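Local coordinates for protein ATP-dependent CLP protease, putative (Plasmodium falciparum, PDB 2F6I) that probably acts as a serine peptidase of the Clp family, its catalytic domain cutting proteins into small peptides in an ATP-dependent process, at residues Leu89-Ser103 with Met110-Lys122. Numbering follows the deposited sequence.
Sequences LDIFNYIKSDIQTIS and MASVILASGKKGK
In the ClpP fold, built of repeated beta-alpha-beta crossovers, strand 99-103 meets helix 110-116 and the turn leading to the next parallel strand. Thr101 ties strand to helix end: its OG1 donates to Leu115 O at 2.6 Å, in the carbonyl plane and on a lone pair. With chi1 at 56°, the hydroxyl faces the helix, while CG2 lies against Ile114 O; beta-branching thus serves strand, bond and packing. Leu115, its CG anti to the backbone N (chi1 169°), brings both methyls against CB of Ser103, a residue small enough to admit them. Lys119 N gives Ile99 O a nearly straight bond (2.8 Å, 168°). Gly118 brings its bare CA against Ile99 O (3.3 Å), where a side chain would run into Thr101 OG1. Lys122 closes the type II turn begun at Lys119, in which Gly121 suits a positive phi, and its O accepts a weak bond from Thr101 N. Lys119 NZ pairs doubtfully with Asp98; its firmer partner, like that of Lys122 NZ, is Asp70. From helix 89-94, Leu89 CD1 touches Ser117, whose OG turns back to Ile114 O. Phe92 has Ile99 CD1 over one face, and its CZ meets Ile114 CG2 at 3.4 Å.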
ATOM      1  N   LEU C  89     -17.470  14.438  32.614  1.00 48.12           N
ATOM      2  CA  LEU C  89     -18.591  15.067  33.301  1.00 49.94           C
ATOM      3  C   LEU C  89     -18.579  14.670  34.780  1.00 50.55           C
ATOM      4  O   LEU C  89     -18.784  15.514  35.655  1.00 49.98           O
ATOM      5  CB  LEU C  89     -19.914  14.646  32.653  1.00 51.14           C
ATOM      6  CG  LEU C  89     -21.142  15.508  32.954  1.00 52.42           C
ATOM      7  CD1 LEU C  89     -20.928  16.911  32.402  1.00 51.96           C
ATOM      8  CD2 LEU C  89     -22.380  14.879  32.328  1.00 53.30           C
ATOM      9  N   ASP C  90     -18.337  13.389  35.055  1.00 50.22           N
ATOM     10  CA  ASP C  90     -18.285  12.908  36.432  1.00 51.00           C
ATOM     11  C   ASP C  90     -17.203  13.653  37.203  1.00 51.17           C
ATOM     12  O   ASP C  90     -17.442  14.138  38.311  1.00 50.95           O
ATOM     13  CB  ASP C  90     -17.989  11.403  36.487  1.00 52.31           C
ATOM     14  CG  ASP C  90     -19.237  10.552  36.339  1.00 54.52           C
ATOM     15  OD1 ASP C  90     -20.334  11.037  36.686  1.00 56.54           O
ATOM     16  OD2 ASP C  90     -19.118   9.390  35.896  1.00 56.13           O
ATOM     17  N   ILE C  91     -16.014  13.734  36.613  1.00 49.82           N
ATOM     18  CA  ILE C  91     -14.891  14.416  37.239  1.00 49.75           C
ATOM     19  C   ILE C  91     -15.246  15.879  37.474  1.00 51.75           C
ATOM     20  O   ILE C  91     -14.930  16.449  38.519  1.00 51.68           O
ATOM     21  CB  ILE C  91     -13.622  14.324  36.355  1.00 49.15           C
ATOM     22  CG1 ILE C  91     -13.203  12.860  36.201  1.00 48.08           C
ATOM     23  CG2 ILE C  91     -12.483  15.125  36.972  1.00 47.41           C
ATOM     24  CD1 ILE C  91     -12.917  12.158  37.519  1.00 46.53           C
ATOM     25  N   PHE C  92     -15.911  16.477  36.493  1.00 54.63           N
ATOM     26  CA  PHE C  92     -16.329  17.869  36.574  1.00 56.78           C
ATOM     27  C   PHE C  92     -17.073  18.130  37.873  1.00 57.91           C
ATOM     28  O   PHE C  92     -16.749  19.055  38.615  1.00 58.58           O
ATOM     29  CB  PHE C  92     -17.256  18.204  35.407  1.00 58.69           C
ATOM     30  CG  PHE C  92     -16.647  19.113  34.386  1.00 60.17           C
ATOM     31  CD1 PHE C  92     -15.482  18.753  33.718  1.00 61.12           C
ATOM     32  CD2 PHE C  92     -17.256  20.325  34.071  1.00 61.69           C
ATOM     33  CE1 PHE C  92     -14.929  19.587  32.747  1.00 61.73           C
ATOM     34  CE2 PHE C  92     -16.715  21.165  33.103  1.00 63.12           C
ATOM     35  CZ  PHE C  92     -15.547  20.794  32.439  1.00 63.30           C
ATOM     36  N   ASN C  93     -18.076  17.299  38.137  1.00 59.28           N
ATOM     37  CA  ASN C  93     -18.902  17.440  39.328  1.00 60.65           C
ATOM     38  C   ASN C  93     -18.344  16.750  40.565  1.00 60.67           C
ATOM     39  O   ASN C  93     -18.949  16.799  41.636  1.00 60.41           O
ATOM     40  CB  ASN C  93     -20.310  16.931  39.030  1.00 60.96           C
ATOM     41  CG  ASN C  93     -21.022  17.778  37.998  1.00 61.86           C
ATOM     42  OD1 ASN C  93     -21.341  18.942  38.245  1.00 63.52           O
ATOM     43  ND2 ASN C  93     -21.264  17.203  36.827  1.00 62.17           N
ATOM     44  N   TYR C  94     -17.191  16.110  40.420  1.00 61.17           N
ATOM     45  CA  TYR C  94     -16.564  15.430  41.545  1.00 61.34           C
ATOM     46  C   TYR C  94     -15.685  16.420  42.311  1.00 59.86           C
ATOM     47  O   TYR C  94     -15.700  16.459  43.542  1.00 59.41           O
ATOM     48  CB  TYR C  94     -15.705  14.264  41.049  1.00 63.68           C
ATOM     49  CG  TYR C  94     -15.003  13.494  42.147  1.00 67.57           C
ATOM     50  CD1 TYR C  94     -13.799  12.834  41.896  1.00 69.84           C
ATOM     51  CD2 TYR C  94     -15.540  13.416  43.432  1.00 69.31           C
ATOM     52  CE1 TYR C  94     -13.148  12.117  42.897  1.00 71.42           C
ATOM     53  CE2 TYR C  94     -14.897  12.700  44.441  1.00 71.03           C
ATOM     54  CZ  TYR C  94     -13.702  12.055  44.165  1.00 72.18           C
ATOM     55  OH  TYR C  94     -13.057  11.355  45.157  1.00 75.33           O
ATOM     56  N   ILE C  95     -14.928  17.227  41.573  1.00 57.02           N
ATOM     57  CA  ILE C  95     -14.039  18.203  42.187  1.00 55.40           C
ATOM     58  C   ILE C  95     -14.801  19.337  42.868  1.00 55.44           C
ATOM     59  O   ILE C  95     -15.941  19.637  42.517  1.00 54.78           O
ATOM     60  CB  ILE C  95     -13.060  18.800  41.146  1.00 52.26           C
ATOM     61  CG1 ILE C  95     -13.830  19.559  40.067  1.00 50.90           C
ATOM     62  CG2 ILE C  95     -12.245  17.685  40.511  1.00 51.80           C
ATOM     63  CD1 ILE C  95     -12.942  20.278  39.074  1.00 50.63           C
ATOM     64  N   LYS C  96     -14.158  19.958  43.851  1.00 56.56           N
ATOM     65  CA  LYS C  96     -14.757  21.059  44.594  1.00 57.72           C
ATOM     66  C   LYS C  96     -14.776  22.347  43.780  1.00 57.36           C
ATOM     67  O   LYS C  96     -15.764  23.083  43.799  1.00 57.07           O
ATOM     68  CB  LYS C  96     -13.993  21.284  45.904  1.00 59.80           C
ATOM     69  CG  LYS C  96     -14.523  20.475  47.085  1.00 64.15           C
ATOM     70  CD  LYS C  96     -14.651  18.995  46.756  1.00 67.49           C
ATOM     71  CE  LYS C  96     -15.351  18.236  47.877  1.00 68.95           C
ATOM     72  NZ  LYS C  96     -15.595  16.811  47.513  1.00 70.49           N
ATOM     73  N   SER C  97     -13.684  22.609  43.067  1.00 56.46           N
ATOM     74  CA  SER C  97     -13.567  23.810  42.249  1.00 55.12           C
ATOM     75  C   SER C  97     -14.727  23.955  41.272  1.00 55.90           C
ATOM     76  O   SER C  97     -15.199  22.976  40.695  1.00 55.55           O
ATOM     77  CB  SER C  97     -12.261  23.792  41.454  1.00 52.71           C
ATOM     78  OG  SER C  97     -11.134  23.775  42.304  1.00 53.99           O
ATOM     79  N   ASP C  98     -15.186  25.187  41.095  1.00 55.89           N
ATOM     80  CA  ASP C  98     -16.262  25.456  40.159  1.00 56.50           C
ATOM     81  C   ASP C  98     -15.616  25.643  38.795  1.00 55.18           C
ATOM     82  O   ASP C  98     -14.473  26.088  38.695  1.00 54.53           O
ATOM     83  CB  ASP C  98     -17.026  26.710  40.570  1.00 59.78           C
ATOM     84  CG  ASP C  98     -18.023  26.445  41.684  1.00 64.02           C
ATOM     85  OD1 ASP C  98     -17.624  25.866  42.716  1.00 68.45           O
ATOM     86  OD2 ASP C  98     -19.207  26.813  41.532  1.00 66.63           O
ATOM     87  N   ILE C  99     -16.350  25.303  37.746  1.00 53.38           N
ATOM     88  CA  ILE C  99     -15.818  25.409  36.400  1.00 52.03           C
ATOM     89  C   ILE C  99     -16.599  26.346  35.498  1.00 51.25           C
ATOM     90  O   ILE C  99     -17.785  26.134  35.257  1.00 51.01           O
ATOM     91  CB  ILE C  99     -15.787  24.021  35.724  1.00 52.22           C
ATOM     92  CG1 ILE C  99     -14.858  23.089  36.502  1.00 53.59           C
ATOM     93  CG2 ILE C  99     -15.352  24.153  34.269  1.00 52.24           C
ATOM     94  CD1 ILE C  99     -14.759  21.695  35.928  1.00 54.39           C
ATOM     95  N   GLN C 100     -15.943  27.389  35.001  1.00 49.98           N
ATOM     96  CA  GLN C 100     -16.619  28.282  34.078  1.00 51.53           C
ATOM     97  C   GLN C 100     -16.187  27.876  32.677  1.00 50.85           C
ATOM     98  O   GLN C 100     -15.000  27.721  32.398  1.00 50.90           O
ATOM     99  CB  GLN C 100     -16.297  29.753  34.359  1.00 52.96           C
ATOM    100  CG  GLN C 100     -14.848  30.111  34.517  1.00 57.87           C
ATOM    101  CD  GLN C 100     -14.673  31.596  34.787  1.00 61.10           C
ATOM    102  OE1 GLN C 100     -14.762  32.419  33.873  1.00 64.40           O
ATOM    103  NE2 GLN C 100     -14.449  31.949  36.050  1.00 59.54           N
ATOM    104  N   THR C 101     -17.171  27.676  31.809  1.00 49.20           N
ATOM    105  CA  THR C 101     -16.923  27.243  30.443  1.00 47.68           C
ATOM    106  C   THR C 101     -17.091  28.345  29.406  1.00 46.88           C
ATOM    107  O   THR C 101     -18.048  29.117  29.451  1.00 47.07           O
ATOM    108  CB  THR C 101     -17.869  26.087  30.073  1.00 47.51           C
ATOM    109  OG1 THR C 101     -19.225  26.501  30.274  1.00 45.26           O
ATOM    110  CG2 THR C 101     -17.586  24.872  30.937  1.00 43.97           C
ATOM    111  N   ILE C 102     -16.150  28.408  28.472  1.00 44.76           N
ATOM    112  CA  ILE C 102     -16.189  29.392  27.400  1.00 43.90           C
ATOM    113  C   ILE C 102     -15.959  28.660  26.084  1.00 45.04           C
ATOM    114  O   ILE C 102     -14.929  28.011  25.888  1.00 45.26           O
ATOM    115  CB  ILE C 102     -15.106  30.471  27.575  1.00 42.20           C
ATOM    116  CG1 ILE C 102     -15.311  31.193  28.910  1.00 44.31           C
ATOM    117  CG2 ILE C 102     -15.176  31.469  26.423  1.00 39.46           C
ATOM    118  CD1 ILE C 102     -14.330  32.325  29.162  1.00 43.59           C
ATOM    119  N   SER C 103     -16.927  28.757  25.183  1.00 43.60           N
ATOM    120  CA  SER C 103     -16.823  28.082  23.903  1.00 44.18           C
ATOM    121  C   SER C 103     -16.521  29.039  22.768  1.00 44.61           C
ATOM    122  O   SER C 103     -16.896  30.209  22.806  1.00 45.11           O
ATOM    123  CB  SER C 103     -18.128  27.360  23.583  1.00 42.88           C
ATOM    124  OG  SER C 103     -19.148  28.299  23.287  1.00 42.80           O
ATOM    125  N   MET C 110     -21.014  15.740  23.367  1.00 49.08           N
ATOM    126  CA  MET C 110     -20.515  15.836  24.738  1.00 49.08           C
ATOM    127  C   MET C 110     -19.785  17.145  25.012  1.00 48.63           C
ATOM    128  O   MET C 110     -19.765  17.623  26.148  1.00 48.16           O
ATOM    129  CB  MET C 110     -19.594  14.655  25.069  1.00 50.24           C
ATOM    130  CG  MET C 110     -20.334  13.379  25.451  1.00 49.56           C
ATOM    131  SD  MET C 110     -21.613  13.690  26.699  1.00 54.94           S
ATOM    132  CE  MET C 110     -20.629  14.172  28.106  1.00 53.91           C
ATOM    133  N   ALA C 111     -19.182  17.723  23.977  1.00 47.05           N
ATOM    134  CA  ALA C 111     -18.472  18.984  24.135  1.00 46.48           C
ATOM    135  C   ALA C 111     -19.498  20.045  24.521  1.00 45.88           C
ATOM    136  O   ALA C 111     -19.251  20.886  25.389  1.00 44.80           O
ATOM    137  CB  ALA C 111     -17.773  19.364  22.835  1.00 46.46           C
ATOM    138  N   SER C 112     -20.657  19.988  23.871  1.00 45.22           N
ATOM    139  CA  SER C 112     -21.743  20.921  24.140  1.00 45.65           C
ATOM    140  C   SER C 112     -22.289  20.698  25.545  1.00 45.58           C
ATOM    141  O   SER C 112     -22.596  21.652  26.258  1.00 44.95           O
ATOM    142  CB  SER C 112     -22.868  20.734  23.119  1.00 46.62           C
ATOM    143  OG  SER C 112     -22.460  21.150  21.826  1.00 48.27           O
ATOM    144  N   VAL C 113     -22.403  19.433  25.940  1.00 45.14           N
ATOM    145  CA  VAL C 113     -22.905  19.099  27.267  1.00 46.47           C
ATOM    146  C   VAL C 113     -21.946  19.601  28.342  1.00 47.81           C
ATOM    147  O   VAL C 113     -22.374  20.155  29.357  1.00 49.56           O
ATOM    148  CB  VAL C 113     -23.085  17.580  27.433  1.00 45.70           C
ATOM    149  CG1 VAL C 113     -23.587  17.272  28.832  1.00 44.62           C
ATOM    150  CG2 VAL C 113     -24.063  17.054  26.390  1.00 45.80           C
ATOM    151  N   ILE C 114     -20.650  19.402  28.119  1.00 47.47           N
ATOM    152  CA  ILE C 114     -19.643  19.856  29.071  1.00 46.55           C
ATOM    153  C   ILE C 114     -19.735  21.374  29.178  1.00 46.56           C
ATOM    154  O   ILE C 114     -19.644  21.939  30.268  1.00 46.81           O
ATOM    155  CB  ILE C 114     -18.222  19.459  28.617  1.00 46.57           C
ATOM    156  CG1 ILE C 114     -18.073  17.937  28.659  1.00 46.23           C
ATOM    157  CG2 ILE C 114     -17.182  20.122  29.509  1.00 43.97           C
ATOM    158  CD1 ILE C 114     -16.748  17.432  28.121  1.00 46.74           C
ATOM    159  N   LEU C 115     -19.915  22.027  28.036  1.00 45.83           N
ATOM    160  CA  LEU C 115     -20.045  23.477  27.997  1.00 45.11           C
ATOM    161  C   LEU C 115     -21.227  23.889  28.873  1.00 46.84           C
ATOM    162  O   LEU C 115     -21.124  24.808  29.683  1.00 46.15           O
ATOM    163  CB  LEU C 115     -20.284  23.939  26.556  1.00 42.65           C
ATOM    164  CG  LEU C 115     -20.693  25.395  26.308  1.00 40.77           C
ATOM    165  CD1 LEU C 115     -19.590  26.346  26.754  1.00 37.22           C
ATOM    166  CD2 LEU C 115     -20.992  25.579  24.826  1.00 38.59           C
ATOM    167  N   ALA C 116     -22.341  23.180  28.711  1.00 47.89           N
ATOM    168  CA  ALA C 116     -23.566  23.465  29.453  1.00 49.85           C
ATOM    169  C   ALA C 116     -23.515  23.116  30.941  1.00 51.86           C
ATOM    170  O   ALA C 116     -24.337  23.602  31.720  1.00 51.64           O
ATOM    171  CB  ALA C 116     -24.738  22.750  28.795  1.00 47.64           C
ATOM    172  N   SER C 117     -22.562  22.283  31.340  1.00 52.89           N
ATOM    173  CA  SER C 117     -22.459  21.898  32.743  1.00 55.30           C
ATOM    174  C   SER C 117     -21.633  22.873  33.574  1.00 55.59           C
ATOM    175  O   SER C 117     -21.403  22.642  34.759  1.00 57.06           O
ATOM    176  CB  SER C 117     -21.866  20.496  32.867  1.00 55.37           C
ATOM    177  OG  SER C 117     -20.569  20.444  32.304  1.00 59.38           O
ATOM    178  N   GLY C 118     -21.191  23.962  32.956  1.00 56.44           N
ATOM    179  CA  GLY C 118     -20.400  24.938  33.684  1.00 56.72           C
ATOM    180  C   GLY C 118     -21.200  25.564  34.811  1.00 58.73           C
ATOM    181  O   GLY C 118     -22.426  25.449  34.841  1.00 58.53           O
ATOM    182  N   LYS C 119     -20.514  26.223  35.741  1.00 59.78           N
ATOM    183  CA  LYS C 119     -21.195  26.861  36.860  1.00 60.60           C
ATOM    184  C   LYS C 119     -22.281  27.766  36.299  1.00 61.75           C
ATOM    185  O   LYS C 119     -21.996  28.662  35.501  1.00 61.96           O
ATOM    186  CB  LYS C 119     -20.227  27.708  37.691  1.00 61.21           C
ATOM    187  CG  LYS C 119     -20.877  28.283  38.946  1.00 63.94           C
ATOM    188  CD  LYS C 119     -20.129  29.485  39.528  1.00 67.72           C
ATOM    189  CE  LYS C 119     -18.712  29.138  39.956  1.00 69.97           C
ATOM    190  NZ  LYS C 119     -18.105  30.133  40.892  1.00 68.08           N
ATOM    191  N   LYS C 120     -23.524  27.527  36.710  1.00 61.56           N
ATOM    192  CA  LYS C 120     -24.642  28.336  36.241  1.00 60.60           C
ATOM    193  C   LYS C 120     -24.282  29.809  36.396  1.00 59.62           C
ATOM    194  O   LYS C 120     -23.871  30.252  37.469  1.00 58.10           O
ATOM    195  CB  LYS C 120     -25.901  28.007  37.033  1.00 60.93           C
ATOM    196  N   GLY C 121     -24.426  30.559  35.309  1.00 59.70           N
ATOM    197  CA  GLY C 121     -24.098  31.971  35.333  1.00 58.10           C
ATOM    198  C   GLY C 121     -22.696  32.215  34.812  1.00 58.81           C
ATOM    199  O   GLY C 121     -22.321  33.352  34.528  1.00 59.19           O
ATOM    200  N   LYS C 122     -21.916  31.147  34.680  1.00 58.54           N
ATOM    201  CA  LYS C 122     -20.547  31.270  34.193  1.00 58.68           C
ATOM    202  C   LYS C 122     -20.273  30.455  32.935  1.00 56.17           C
ATOM    203  O   LYS C 122     -19.147  30.025  32.693  1.00 56.45           O
ATOM    204  CB  LYS C 122     -19.560  30.883  35.297  1.00 60.63           C
ATOM    205  CG  LYS C 122     -19.596  31.824  36.489  1.00 66.35           C
ATOM    206  CD  LYS C 122     -18.470  31.536  37.472  1.00 71.01           C
ATOM    207  CE  LYS C 122     -18.503  32.514  38.641  1.00 73.39           C
ATOM    208  NZ  LYS C 122     -17.384  32.296  39.602  1.00 74.96           N
TER